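Local coordinates for protein parahox neighbor (Phaeodactylum tricornutum CCAP 1055/1, PDB 5Z5M) that probably catalyses the stereoselective decarboxylation of OHCU to (S)-allantoin and, through a transthyretin-like domain, probably also hydrolyses 5-hydroxyisourate, at residues A[23-28]-A[168-173]; A[128-133]-A[162-167]. All blocks are in the same frame, centred on the assembly; numbering follows the deposited sequence.

Interaction 1: A[23-28]-A[168-173]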
loop_
_atom_site.group_PDB
_atom_site.type_symbol
_atom_site.label_atom_id
_atom_site.label_comp_id
_atom_site.label_asym_id
_atom_site.label_seq_id
_atom_site.Cartn_x
_atom_site.Cartn_y
_atom_site.Cartn_z
ATOM N N GLY A 23 30.591 25.106 -19.144
ATOM C CA GLY A 23 31.893 24.535 -18.827
ATOM C C GLY A 23 32.135 24.178 -17.367
ATOM O O GLY A 23 33.062 23.423 -17.054
ATOM N N GLY A 24 31.311 24.721 -16.475
ATOM C CA GLY A 24 31.484 24.519 -15.045
ATOM C C GLY A 24 30.393 23.677 -14.403
ATOM O O GLY A 24 30.389 23.476 -13.186
ATOM N N ILE A 25 29.468 23.188 -15.222
ATOM C CA ILE A 25 28.398 22.305 -14.753
ATOM C C ILE A 25 28.978 21.118 -13.985
ATOM O O ILE A 25 28.532 20.798 -12.881
ATOM C CB ILE A 25 27.542 21.792 -15.926
ATOM C CG1 ILE A 25 26.766 22.945 -16.579
ATOM C CG2 ILE A 25 26.590 20.709 -15.454
ATOM C CD1 ILE A 25 26.111 23.907 -15.591
ATOM N N TYR A 26 29.975 20.472 -14.580
ATOM C CA TYR A 26 30.789 19.496 -13.872
ATOM C C TYR A 26 32.119 20.157 -13.520
ATOM O O TYR A 26 32.756 20.795 -14.364
ATOM C CB TYR A 26 30.994 18.227 -14.708
ATOM C CG TYR A 26 29.730 17.403 -14.894
ATOM C CD1 TYR A 26 28.870 17.639 -15.964
ATOM C CD2 TYR A 26 29.402 16.388 -14.001
ATOM C CE1 TYR A 26 27.720 16.885 -16.136
ATOM C CE2 TYR A 26 28.252 15.632 -14.166
ATOM C CZ TYR A 26 27.414 15.888 -15.232
ATOM O OH TYR A 26 26.267 15.137 -15.393
ATOM N N GLU A 27 32.512 20.010 -12.260
ATOM C CA GLU A 27 33.650 20.724 -11.690
ATOM C C GLU A 27 34.960 20.445 -12.411
ATOM O O GLU A 27 35.382 19.293 -12.526
ATOM C CB GLU A 27 33.803 20.365 -10.209
ATOM C CG GLU A 27 34.599 21.367 -9.400
ATOM C CD GLU A 27 33.772 22.574 -8.996
ATOM O OE1 GLU A 27 32.560 22.598 -9.299
ATOM O OE2 GLU A 27 34.335 23.498 -8.372
ATOM N N HIS A 28 35.597 21.515 -12.884
ATOM C CA HIS A 28 36.885 21.437 -13.570
ATOM C C HIS A 28 36.848 20.414 -14.691
ATOM O O HIS A 28 37.819 19.693 -14.915
ATOM C CB HIS A 28 38.004 21.090 -12.586
ATOM C CG HIS A 28 38.122 22.049 -11.443
ATOM N ND1 HIS A 28 37.363 23.193 -11.347
ATOM C CD2 HIS A 28 38.913 22.027 -10.340
ATOM C CE1 HIS A 28 37.679 23.839 -10.237
ATOM N NE2 HIS A 28 38.616 23.152 -9.610
ATOM N N MET A 168 21.440 20.582 -10.386
ATOM C CA MET A 168 21.179 21.780 -9.589
ATOM C C MET A 168 21.802 23.022 -10.216
ATOM O O MET A 168 21.212 24.098 -10.191
ATOM C CB MET A 168 21.698 21.604 -8.156
ATOM C CG MET A 168 20.941 20.567 -7.357
ATOM S SD MET A 168 21.630 20.360 -5.703
ATOM C CE MET A 168 20.646 18.986 -5.108
ATOM N N ARG A 169 22.992 22.874 -10.782
ATOM C CA ARG A 169 23.665 24.014 -11.392
ATOM C C ARG A 169 22.994 24.437 -12.697
ATOM O O ARG A 169 22.871 25.632 -12.979
ATOM C CB ARG A 169 25.136 23.692 -11.635
ATOM C CG ARG A 169 25.955 23.635 -10.362
ATOM C CD ARG A 169 27.344 23.096 -10.643
ATOM N NE ARG A 169 28.184 23.119 -9.452
ATOM C CZ ARG A 169 29.348 22.490 -9.353
ATOM N NH1 ARG A 169 29.813 21.780 -10.374
ATOM N NH2 ARG A 169 30.046 22.567 -8.229
ATOM N N LEU A 170 22.564 23.456 -13.486
ATOM C CA LEU A 170 21.839 23.725 -14.728
ATOM C C LEU A 170 20.548 24.488 -14.447
ATOM O O LEU A 170 20.202 25.424 -15.166
ATOM C CB LEU A 170 21.519 22.421 -15.470
ATOM C CG LEU A 170 22.643 21.764 -16.274
ATOM C CD1 LEU A 170 22.247 20.352 -16.683
ATOM C CD2 LEU A 170 22.988 22.603 -17.507
ATOM N N LEU A 171 19.838 24.078 -13.398
ATOM C CA LEU A 171 18.570 24.709 -13.025
ATOM C C LEU A 171 18.755 26.171 -12.613
ATOM O O LEU A 171 17.880 27.009 -12.851
ATOM C CB LEU A 171 17.896 23.936 -11.889
ATOM C CG LEU A 171 17.147 22.654 -12.266
ATOM C CD1 LEU A 171 16.641 21.956 -11.019
ATOM C CD2 LEU A 171 15.992 22.958 -13.203
ATOM N N SER A 172 19.891 26.476 -11.994
ATOM C CA SER A 172 20.126 27.824 -11.482
ATOM C C SER A 172 20.624 28.769 -12.573
ATOM O O SER A 172 20.464 29.985 -12.468
ATOM C CB SER A 172 21.116 27.795 -10.313
ATOM O OG SER A 172 22.418 27.449 -10.747
ATOM N N LYS A 173 21.205 28.211 -13.629
ATOM C CA LYS A 173 21.738 29.026 -14.717
ATOM C C LYS A 173 20.746 29.213 -15.858
ATOM O O LYS A 173 20.865 30.153 -16.644
ATOM C CB LYS A 173 23.024 28.409 -15.267
ATOM C CG LYS A 173 24.193 28.457 -14.311
ATOM C CD LYS A 173 25.386 27.715 -14.885
ATOM C CE LYS A 173 25.711 28.211 -16.283
ATOM N NZ LYS A 173 25.939 29.681 -16.330
HETATM O O HOH W 1 31.030 18.866 -10.322
#
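Arg-169 leaves the last turns of helix 151-173 with its chain extended from CG to NE, which carries the guanidinium over to the loop 23-28. There NH1 donates to the backbone O of Ile-25 at 3.0 Å, with an N-H...O angle of 155°; this oxygen lies near the guanidinium plane, although the donor stands above the carbonyl plane. NH2 meets Glu-27 OE1 at 2.7 Å in a salt bridge whose hydrogen bond is weak, bent to an N-H...O angle of 122°. OE1 comes at the guanidinium obliquely, and the two planes are tilted apart. Glu-27 reaches this position with CG anti to its backbone N and a bend at chi2 (80°). A water accepts from Glu-27 N at 2.7 Å and, weakly, from Arg-169 NH1.

Closer to the helix backbone, Ile-25 crosses Leu-170 at about a right angle, its CD1 lying 3.9 Å from Leu-170 CD2. The same methyl touches Lys-173 CD, also at 3.9 Å, so it meets two residues about one turn apart. Lys-173 forms a cation-pi contact with Phe-21, and Ile-25 packs on Met-56 of helix 49-61. A leucine in place of Arg-169 would probably leave the Glu-27 carboxylate without its charged mate and the Ile-25 carbonyl without this donor. The contact combines charge pairing and a side-chain-to-backbone bond that hold the interhelical loop, with an apolar layer seating it on the helix.

Interaction 2: A[128-133]-A[162-167]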
loop_
_atom_site.group_PDB
_atom_site.type_symbol
_atom_site.label_atom_id
_atom_site.label_comp_id
_atom_site.label_asym_id
_atom_site.label_seq_id
_atom_site.Cartn_x
_atom_site.Cartn_y
_atom_site.Cartn_z
ATOM N N ILE A 128 31.047 13.302 -1.160
ATOM C CA ILE A 128 30.197 14.190 -1.932
ATOM C C ILE A 128 28.733 13.944 -1.584
ATOM O O ILE A 128 28.283 12.799 -1.525
ATOM C CB ILE A 128 30.428 13.999 -3.446
ATOM C CG1 ILE A 128 31.903 14.230 -3.779
ATOM C CG2 ILE A 128 29.535 14.934 -4.260
ATOM C CD1 ILE A 128 32.271 13.871 -5.204
ATOM N N LEU A 129 28.000 15.024 -1.332
ATOM C CA LEU A 129 26.590 14.934 -0.974
ATOM C C LEU A 129 25.782 16.051 -1.629
ATOM O O LEU A 129 26.037 17.234 -1.393
ATOM C CB LEU A 129 26.417 14.983 0.547
ATOM C CG LEU A 129 24.980 14.810 1.037
ATOM C CD1 LEU A 129 24.429 13.443 0.643
ATOM C CD2 LEU A 129 24.886 15.004 2.541
ATOM N N ALA A 130 24.816 15.668 -2.457
ATOM C CA ALA A 130 23.957 16.636 -3.130
ATOM C C ALA A 130 22.593 16.718 -2.459
ATOM O O ALA A 130 21.692 15.939 -2.773
ATOM C CB ALA A 130 23.795 16.269 -4.592
ATOM N N VAL A 131 22.441 17.651 -1.529
ATOM C CA VAL A 131 21.163 17.850 -0.854
ATOM C C VAL A 131 20.803 19.336 -0.846
ATOM O O VAL A 131 21.661 20.192 -0.615
ATOM C CB VAL A 131 21.185 17.317 0.608
ATOM C CG1 VAL A 131 19.882 17.653 1.339
ATOM C CG2 VAL A 131 21.450 15.820 0.637
ATOM N N ARG A 132 19.542 19.639 -1.134
ATOM C CA ARG A 132 19.050 21.009 -1.079
ATOM C C ARG A 132 18.800 21.439 0.360
ATOM O O ARG A 132 17.947 20.871 1.042
ATOM C CB ARG A 132 17.771 21.144 -1.903
ATOM C CG ARG A 132 18.009 20.996 -3.389
ATOM C CD ARG A 132 16.752 21.255 -4.183
ATOM N NE ARG A 132 17.030 21.272 -5.614
ATOM C CZ ARG A 132 17.349 22.365 -6.299
ATOM N NH1 ARG A 132 17.433 23.536 -5.682
ATOM N NH2 ARG A 132 17.583 22.286 -7.601
ATOM N N ASN A 133 19.548 22.448 0.803
ATOM C CA ASN A 133 19.455 22.971 2.167
ATOM C C ASN A 133 19.555 21.866 3.211
ATOM O O ASN A 133 18.626 21.639 3.989
ATOM C CB ASN A 133 18.155 23.756 2.357
ATOM N N VAL A 162 27.341 13.636 -8.060
ATOM C CA VAL A 162 27.841 14.707 -8.922
ATOM C C VAL A 162 26.844 15.028 -10.042
ATOM O O VAL A 162 26.732 16.178 -10.453
ATOM C CB VAL A 162 29.235 14.393 -9.543
ATOM C CG1 VAL A 162 30.262 14.127 -8.449
ATOM C CG2 VAL A 162 29.169 13.243 -10.520
ATOM N N HIS A 163 26.109 14.027 -10.518
ATOM C CA HIS A 163 25.085 14.278 -11.530
ATOM C C HIS A 163 23.959 15.101 -10.934
ATOM O O HIS A 163 23.367 15.931 -11.616
ATOM C CB HIS A 163 24.520 12.975 -12.101
ATOM C CG HIS A 163 25.492 12.218 -12.952
ATOM N ND1 HIS A 163 26.230 12.814 -13.948
ATOM C CD2 HIS A 163 25.832 10.908 -12.962
ATOM C CE1 HIS A 163 26.993 11.906 -14.533
ATOM N NE2 HIS A 163 26.764 10.739 -13.955
ATOM N N LYS A 164 23.660 14.861 -9.659
ATOM C CA LYS A 164 22.608 15.607 -8.986
ATOM C C LYS A 164 23.034 17.061 -8.818
ATOM O O LYS A 164 22.216 17.964 -8.913
ATOM C CB LYS A 164 22.283 14.986 -7.627
ATOM C CG LYS A 164 21.498 13.691 -7.706
ATOM C CD LYS A 164 21.631 12.887 -6.417
ATOM C CE LYS A 164 20.947 13.579 -5.252
ATOM N NZ LYS A 164 20.925 12.724 -4.029
ATOM N N ILE A 165 24.320 17.272 -8.561
ATOM C CA ILE A 165 24.862 18.618 -8.421
ATOM C C ILE A 165 24.866 19.335 -9.771
ATOM O O ILE A 165 24.567 20.526 -9.855
ATOM C CB ILE A 165 26.283 18.575 -7.819
ATOM C CG1 ILE A 165 26.196 18.172 -6.348
ATOM C CG2 ILE A 165 26.973 19.923 -7.956
ATOM C CD1 ILE A 165 27.504 17.741 -5.745
ATOM N N ALA A 166 25.164 18.592 -10.831
ATOM C CA ALA A 166 25.145 19.140 -12.179
ATOM C C ALA A 166 23.743 19.636 -12.523
ATOM O O ALA A 166 23.578 20.713 -13.093
ATOM C CB ALA A 166 25.605 18.098 -13.182
ATOM N N TRP A 167 22.745 18.841 -12.154
ATOM C CA TRP A 167 21.345 19.182 -12.381
ATOM C C TRP A 167 20.975 20.461 -11.632
ATOM O O TRP A 167 20.301 21.331 -12.183
ATOM C CB TRP A 167 20.454 18.016 -11.948
ATOM C CG TRP A 167 18.978 18.252 -12.064
ATOM C CD1 TRP A 167 18.070 18.228 -11.050
ATOM C CD2 TRP A 167 18.237 18.525 -13.262
ATOM N NE1 TRP A 167 16.805 18.477 -11.534
ATOM C CE2 TRP A 167 16.881 18.654 -12.894
ATOM C CE3 TRP A 167 18.586 18.668 -14.608
ATOM C CZ2 TRP A 167 15.879 18.930 -13.818
ATOM C CZ3 TRP A 167 17.582 18.932 -15.531
ATOM C CH2 TRP A 167 16.248 19.063 -15.130
#
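Ala-130 rests on Lys-164 and Ile-165 while its backbone N donates a hydrogen bond to OE1 of Gln-161, on the preceding turn of the same helix. The loop is thus tied down beside the spot where the CA of Ala-130 lies 5.7 Å from the CA of Ile-165. From there the evidence is of apolar fit. The CB of Ala-130 points at the helix and sits between two neighbouring residues, 3.5 Å from Ile-165 CG1 and 3.6 Å from Lys-164 CB. Lys-164 then bends at chi3 (68°), which brings its CE to 3.5 Å from Ala-130 O, so the aliphatic chain passes along the alanine before its amino end goes on to a weak hydrogen bond with the O of Thr-260 of the second subunit.

Ile-128, two residues back along the loop, divides its branches between two helical turns. Its CD1 reaches Val-162 CG1 at 3.8 Å, the two side chains crossing obliquely. Its CG2, anti to the backbone N, meets the CD1 of Ile-165 at 3.8 Å, here at about a right angle. Ile-165 therefore touches both loop residues, CG1 against the alanine and CD1 against the isoleucine. The contact lays the extended connection between helices 106-123 and 136-146 across helix 151-173; helix 65-73 adds Leu-72 against both Ile-128 and Val-162, while helix 49-61 packs on His-163 and Trp-167.

Following the chain, residues 23-28 come first, between helices 15-22 and 30-38, and interaction 1 closes a long loop of 139 residues when helix 151-173 ends. Interaction 2 is nested inside it: 128-133 leads into helix 136-146 and then, after a return of 28 residues, meets 162-167, just ahead of 168-173 on that same helix. The two contacts are about 10 Å apart, centre to centre. They also touch directly, Tyr-26 OH lying 2.7 Å from His-163 ND1 in a probable hydrogen bond, and Ile-25 packing on Ala-166. Helix 151-173 thereby joins an early and a late interhelical loop within the helical OHCU decarboxylase part of the chain.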